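Local coordinates for protein glucose dehydrogenase (Serratia sp. FS14, PDB 7CDY) that is a beta-propeller protein of the glucose/sorbosone dehydrogenase family and carries a bound calcium ion, at residues Leu26-Arg31 with Gly339-Val344; Arg320-Arg323 with Tyr329-Leu332. All coordinates share one frame; numbering follows the deposited sequence.

Interaction 1. Residues Leu26-Arg31 with Gly339-Val344; sequences LLITER and GKLLKV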
loop_
_atom_site.group_PDB
_atom_site.type_symbol
_atom_site.label_atom_id
_atom_site.label_comp_id
_atom_site.label_asym_id
_atom_site.label_seq_id
_atom_site.Cartn_x
_atom_site.Cartn_y
_atom_site.Cartn_z
ATOM N N LEU A 26 -13.549 1.284 12.360
ATOM C CA LEU A 26 -12.371 1.120 11.523
ATOM C C LEU A 26 -11.804 -0.274 11.753
ATOM O O LEU A 26 -11.740 -0.744 12.893
ATOM C CB LEU A 26 -11.277 2.125 11.935
ATOM C CG LEU A 26 -11.423 3.632 11.691
ATOM C CD1 LEU A 26 -12.485 4.244 12.587
ATOM C CD2 LEU A 26 -10.091 4.326 11.923
ATOM N N LEU A 27 -11.369 -0.930 10.680
ATOM C CA LEU A 27 -10.585 -2.143 10.825
ATOM C C LEU A 27 -9.109 -1.778 10.780
ATOM O O LEU A 27 -8.709 -0.882 10.033
ATOM C CB LEU A 27 -10.911 -3.128 9.699
ATOM C CG LEU A 27 -12.319 -3.740 9.702
ATOM C CD1 LEU A 27 -12.589 -4.489 8.409
ATOM C CD2 LEU A 27 -12.517 -4.656 10.895
ATOM N N ILE A 28 -8.307 -2.478 11.583
ATOM C CA ILE A 28 -6.872 -2.232 11.686
ATOM C C ILE A 28 -6.165 -3.571 11.659
ATOM O O ILE A 28 -6.549 -4.484 12.392
ATOM C CB ILE A 28 -6.514 -1.513 13.003
ATOM C CG1 ILE A 28 -7.283 -0.204 13.136
ATOM C CG2 ILE A 28 -5.008 -1.266 13.097
ATOM C CD1 ILE A 28 -6.982 0.563 14.417
ATOM N N THR A 29 -5.110 -3.685 10.857
ATOM C CA THR A 29 -4.240 -4.846 10.936
ATOM C C THR A 29 -3.037 -4.549 11.818
ATOM O O THR A 29 -2.480 -3.446 11.793
ATOM C CB THR A 29 -3.752 -5.295 9.556
ATOM O OG1 THR A 29 -2.974 -4.245 8.963
ATOM C CG2 THR A 29 -4.933 -5.645 8.654
ATOM N N GLU A 30 -2.643 -5.552 12.595
ATOM C CA GLU A 30 -1.351 -5.577 13.265
ATOM C C GLU A 30 -0.500 -6.570 12.489
ATOM O O GLU A 30 -0.913 -7.724 12.286
ATOM C CB GLU A 30 -1.503 -6.034 14.716
ATOM C CG GLU A 30 -2.288 -5.071 15.606
ATOM C CD GLU A 30 -2.497 -5.644 16.992
ATOM O OE1 GLU A 30 -1.725 -5.284 17.912
ATOM O OE2 GLU A 30 -3.388 -6.490 17.163
ATOM N N ARG A 31 0.661 -6.115 12.023
ATOM C CA ARG A 31 1.515 -6.953 11.184
ATOM C C ARG A 31 1.782 -8.346 11.744
ATOM O O ARG A 31 1.801 -9.301 10.949
ATOM C CB ARG A 31 2.816 -6.216 10.809
ATOM C CG ARG A 31 3.606 -6.904 9.705
ATOM C CD ARG A 31 4.840 -6.097 9.286
ATOM N NE ARG A 31 5.723 -5.872 10.430
ATOM C CZ ARG A 31 6.622 -4.898 10.522
ATOM N NH1 ARG A 31 6.787 -4.037 9.526
ATOM N NH2 ARG A 31 7.367 -4.798 11.614
ATOM N N GLY A 339 2.141 0.973 18.924
ATOM C CA GLY A 339 1.652 1.723 17.785
ATOM C C GLY A 339 0.367 2.457 18.099
ATOM O O GLY A 339 -0.431 2.032 18.938
ATOM N N LYS A 340 0.160 3.561 17.389
ATOM C CA LYS A 340 -0.937 4.480 17.652
ATOM C C LYS A 340 -1.832 4.646 16.427
ATOM O O LYS A 340 -1.371 4.583 15.278
ATOM C CB LYS A 340 -0.406 5.873 18.037
ATOM C CG LYS A 340 0.687 5.894 19.115
ATOM C CD LYS A 340 0.231 5.298 20.432
ATOM C CE LYS A 340 1.158 5.717 21.583
ATOM N NZ LYS A 340 2.551 5.236 21.362
ATOM N N LEU A 341 -3.117 4.890 16.695
ATOM C CA LEU A 341 -4.063 5.416 15.722
ATOM C C LEU A 341 -4.231 6.902 16.017
ATOM O O LEU A 341 -4.586 7.274 17.144
ATOM C CB LEU A 341 -5.408 4.698 15.864
ATOM C CG LEU A 341 -6.585 5.240 15.051
ATOM C CD1 LEU A 341 -6.375 5.019 13.558
ATOM C CD2 LEU A 341 -7.877 4.564 15.523
ATOM N N LEU A 342 -3.969 7.746 15.022
ATOM C CA LEU A 342 -4.019 9.196 15.178
ATOM C C LEU A 342 -5.066 9.799 14.257
ATOM O O LEU A 342 -5.216 9.379 13.103
ATOM C CB LEU A 342 -2.676 9.834 14.813
ATOM C CG LEU A 342 -1.447 9.309 15.548
ATOM C CD1 LEU A 342 -0.191 9.991 15.025
ATOM C CD2 LEU A 342 -1.582 9.495 17.057
ATOM N N LYS A 343 -5.756 10.817 14.755
ATOM C CA LYS A 343 -6.703 11.604 13.977
ATOM C C LYS A 343 -6.108 13.000 13.806
ATOM O O LYS A 343 -5.786 13.668 14.798
ATOM C CB LYS A 343 -8.037 11.664 14.717
ATOM C CG LYS A 343 -9.135 12.434 14.022
ATOM C CD LYS A 343 -10.385 12.396 14.894
ATOM C CE LYS A 343 -11.357 13.502 14.559
ATOM N NZ LYS A 343 -12.560 13.462 15.440
ATOM N N VAL A 344 -5.958 13.394 12.558
ATOM C CA VAL A 344 -5.197 14.627 12.236
ATOM C C VAL A 344 -6.032 15.591 11.413
ATOM O O VAL A 344 -6.644 15.197 10.477
ATOM C CB VAL A 344 -3.899 14.277 11.489
ATOM C CG1 VAL A 344 -3.125 15.535 11.175
ATOM C CG2 VAL A 344 -3.032 13.322 12.284
#

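Interaction 2. Residues Arg320-Arg323 with Tyr329-Leu332; sequences REVR and YLYL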
loop_
_atom_site.group_PDB
_atom_site.type_symbol
_atom_site.label_atom_id
_atom_site.label_comp_id
_atom_site.label_asym_id
_atom_site.label_seq_id
_atom_site.Cartn_x
_atom_site.Cartn_y
_atom_site.Cartn_z
ATOM N N ARG A 320 3.063 4.969 9.063
ATOM C CA ARG A 320 2.926 3.770 8.249
ATOM C C ARG A 320 1.716 3.804 7.325
ATOM O O ARG A 320 1.757 3.233 6.221
ATOM C CB ARG A 320 2.809 2.560 9.188
ATOM C CG ARG A 320 2.273 1.256 8.588
ATOM C CD ARG A 320 3.238 0.577 7.617
ATOM N NE ARG A 320 4.429 0.041 8.269
ATOM C CZ ARG A 320 5.517 -0.357 7.615
ATOM N NH1 ARG A 320 5.572 -0.278 6.292
ATOM N NH2 ARG A 320 6.562 -0.819 8.285
ATOM N N GLU A 321 0.634 4.450 7.745
ATOM C CA GLU A 321 -0.632 4.392 7.023
ATOM C C GLU A 321 -1.284 5.761 7.071
ATOM O O GLU A 321 -1.168 6.470 8.077
ATOM C CB GLU A 321 -1.579 3.369 7.685
ATOM C CG GLU A 321 -3.010 3.300 7.094
ATOM C CD GLU A 321 -3.048 2.662 5.709
ATOM O OE1 GLU A 321 -2.307 3.112 4.810
ATOM O OE2 GLU A 321 -3.830 1.706 5.502
ATOM N N VAL A 322 -1.936 6.141 5.969
ATOM C CA VAL A 322 -2.681 7.393 5.862
ATOM C C VAL A 322 -3.991 7.112 5.143
ATOM O O VAL A 322 -3.983 6.576 4.029
ATOM C CB VAL A 322 -1.904 8.427 5.023
ATOM C CG1 VAL A 322 -2.612 9.769 5.077
ATOM C CG2 VAL A 322 -0.457 8.560 5.477
ATOM N N ARG A 323 -5.113 7.503 5.748
ATOM C CA ARG A 323 -6.399 7.404 5.063
ATOM C C ARG A 323 -7.182 8.690 5.269
ATOM O O ARG A 323 -7.110 9.313 6.332
ATOM C CB ARG A 323 -7.247 6.210 5.544
ATOM C CG ARG A 323 -6.611 4.846 5.350
ATOM C CD ARG A 323 -6.611 4.358 3.885
ATOM N NE ARG A 323 -5.816 3.133 3.791
ATOM C CZ ARG A 323 -5.389 2.554 2.672
ATOM N NH1 ARG A 323 -5.684 3.066 1.482
ATOM N NH2 ARG A 323 -4.649 1.452 2.769
ATOM N N TYR A 329 -11.284 14.236 8.458
ATOM C CA TYR A 329 -9.975 14.176 9.094
ATOM C C TYR A 329 -9.107 13.123 8.414
ATOM O O TYR A 329 -9.603 12.227 7.728
ATOM C CB TYR A 329 -10.108 13.820 10.578
ATOM C CG TYR A 329 -10.661 14.925 11.448
ATOM C CD1 TYR A 329 -12.032 15.059 11.639
ATOM C CD2 TYR A 329 -9.817 15.826 12.078
ATOM C CE1 TYR A 329 -12.544 16.062 12.443
ATOM C CE2 TYR A 329 -10.319 16.835 12.881
ATOM C CZ TYR A 329 -11.682 16.946 13.054
ATOM O OH TYR A 329 -12.180 17.953 13.855
ATOM N N LEU A 330 -7.797 13.246 8.608
ATOM C CA LEU A 330 -6.877 12.187 8.216
ATOM C C LEU A 330 -6.692 11.232 9.382
ATOM O O LEU A 330 -6.705 11.641 10.544
ATOM C CB LEU A 330 -5.516 12.761 7.826
ATOM C CG LEU A 330 -5.455 13.633 6.579
ATOM C CD1 LEU A 330 -4.056 14.192 6.422
ATOM C CD2 LEU A 330 -5.843 12.829 5.350
ATOM N N TYR A 331 -6.512 9.955 9.063
ATOM C CA TYR A 331 -6.284 8.915 10.053
ATOM C C TYR A 331 -4.964 8.220 9.741
ATOM O O TYR A 331 -4.737 7.793 8.603
ATOM C CB TYR A 331 -7.452 7.919 10.076
ATOM C CG TYR A 331 -8.697 8.499 10.716
ATOM C CD1 TYR A 331 -9.495 9.411 10.033
ATOM C CD2 TYR A 331 -9.050 8.160 12.011
ATOM C CE1 TYR A 331 -10.628 9.959 10.632
ATOM C CE2 TYR A 331 -10.178 8.693 12.611
ATOM C CZ TYR A 331 -10.957 9.591 11.918
ATOM O OH TYR A 331 -12.080 10.117 12.530
ATOM N N LEU A 332 -4.090 8.128 10.743
ATOM C CA LEU A 332 -2.753 7.580 10.578
ATOM C C LEU A 332 -2.533 6.421 11.533
ATOM O O LEU A 332 -3.145 6.356 12.608
ATOM C CB LEU A 332 -1.673 8.630 10.900
ATOM C CG LEU A 332 -1.761 10.022 10.278
ATOM C CD1 LEU A 332 -0.504 10.828 10.599
ATOM C CD2 LEU A 332 -2.001 9.977 8.790
#

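Interaction 1. Residues Leu26-Arg31 with Gly339-Val344
Leu341 meets Leu26 and Ile28 in a small, buried, purely apolar contact between two strands of one sheet that are not neighbours: strand 3-19 comes between 26-30 and 339-345. The nearest backbones, at Ile28 and Leu341, are 9.1 Å apart between CA atoms, so no main-chain hydrogen bond joins them and side chains alone bridge the gap. The branched end of Leu341 does this by dividing its two methyl groups. Its CG stands opposite the backbone N (chi1 172°), which carries the fork across toward 26-30. CD1 of Leu341 then lies 4.1 Å from CD2 of Leu26, while CD2 of Leu341 lies 4.2 Å from CD1 of Ile28. Leu26 is modelled in two conformations, and its distance belongs to one of them. Ile28 reaches the fork with an extended ethyl arm, CD1 being anti to CA (chi2 180°). Leucine suits position 341 because one residue offers two methyls to two partners; isoleucine suits position 28 because its CB branch fits a strand while CD1 still projects. In the fold the contact is consistent with the seam between the first and last blades of the propeller, which the long strand 3-19 ties together. Trp38 of strand 34-39 touches both Leu26 and Leu341, Phe19 of strand 3-19 packs on Leu26, and Leu333 of strand 330-334 flanks Leu341.

Interaction 2. Residues Arg320-Arg323 with Tyr329-Leu332
The ring of Tyr331 has the carbonyl O of Arg323 at its edge, near the ring plane and 4.4 Å from CD1 of Tyr331. Phe19 makes an edge-to-face contact with this ring, Leu7, Leu17 and Lys343 also touch the side chain, and its OH bonds Asp327. The other flat groups are the guanidinium of Arg323 and the carboxylate of Glu321. NH2 of Arg323 reaches OE2 of Glu321 on its syn side at 2.9 Å, 24° out of the carboxylate plane, and NE of Arg323 adds a weak bond to the same oxygen. The salt bridge is shared: Glu64 also pairs with NH2 of Arg323, and Lys128 with OE1 of Glu321, so each charge has more than one opposite partner. Arginine suits the place because its several N-H groups can serve two acids at once.

The backbones form an antiparallel hairpin. Arg323 and Tyr331 are a hydrogen-bonded pair: N of Arg323 to O of Tyr331 is 2.9 Å, and N of Tyr331 to O of Arg323 is likewise 2.9 Å. Val322 and Leu332, the next, non-hydrogen-bonded pair, stand side by side on the opposite face. CD2 of Leu332 nestles against both methyls of Val322, 3.8 Å from CG1 of Val322; valine's beta branch offers a broad surface there. Earlier in strand 319-324 the regular pairing is broken: Arg320 and Glu321 both face Leu333 in a classic beta bulge.

Strand 319-324 is an edge strand of its sheet within the chain, with 330-334 beside it and 339-345 next. Phe286 of strand 284-289 packs on Val322 and Leu330, while strand 3-19 meets the side chains of Arg323 and Tyr331.

Interactions 1 and 2 lie with their centres about 8 Å apart in the same antiparallel sheet. Along the chain, interaction 2 is a local hairpin that falls within the span of more than 300 residues separating the two segments of interaction 1. Strands 330-334 and 339-345 follow each other and are neighbours in the sheet: N of Val344 lies 2.8 Å from O of Leu330, and O of Leu342 lies 2.9 Å from N of Leu332, both probable hydrogen bonds. Lys343 also makes a cation-pi contact with Tyr329. Interaction 2 probably belongs to the last blade and interaction 1 to its junction with the first, as expected where a beta-propeller ring closes.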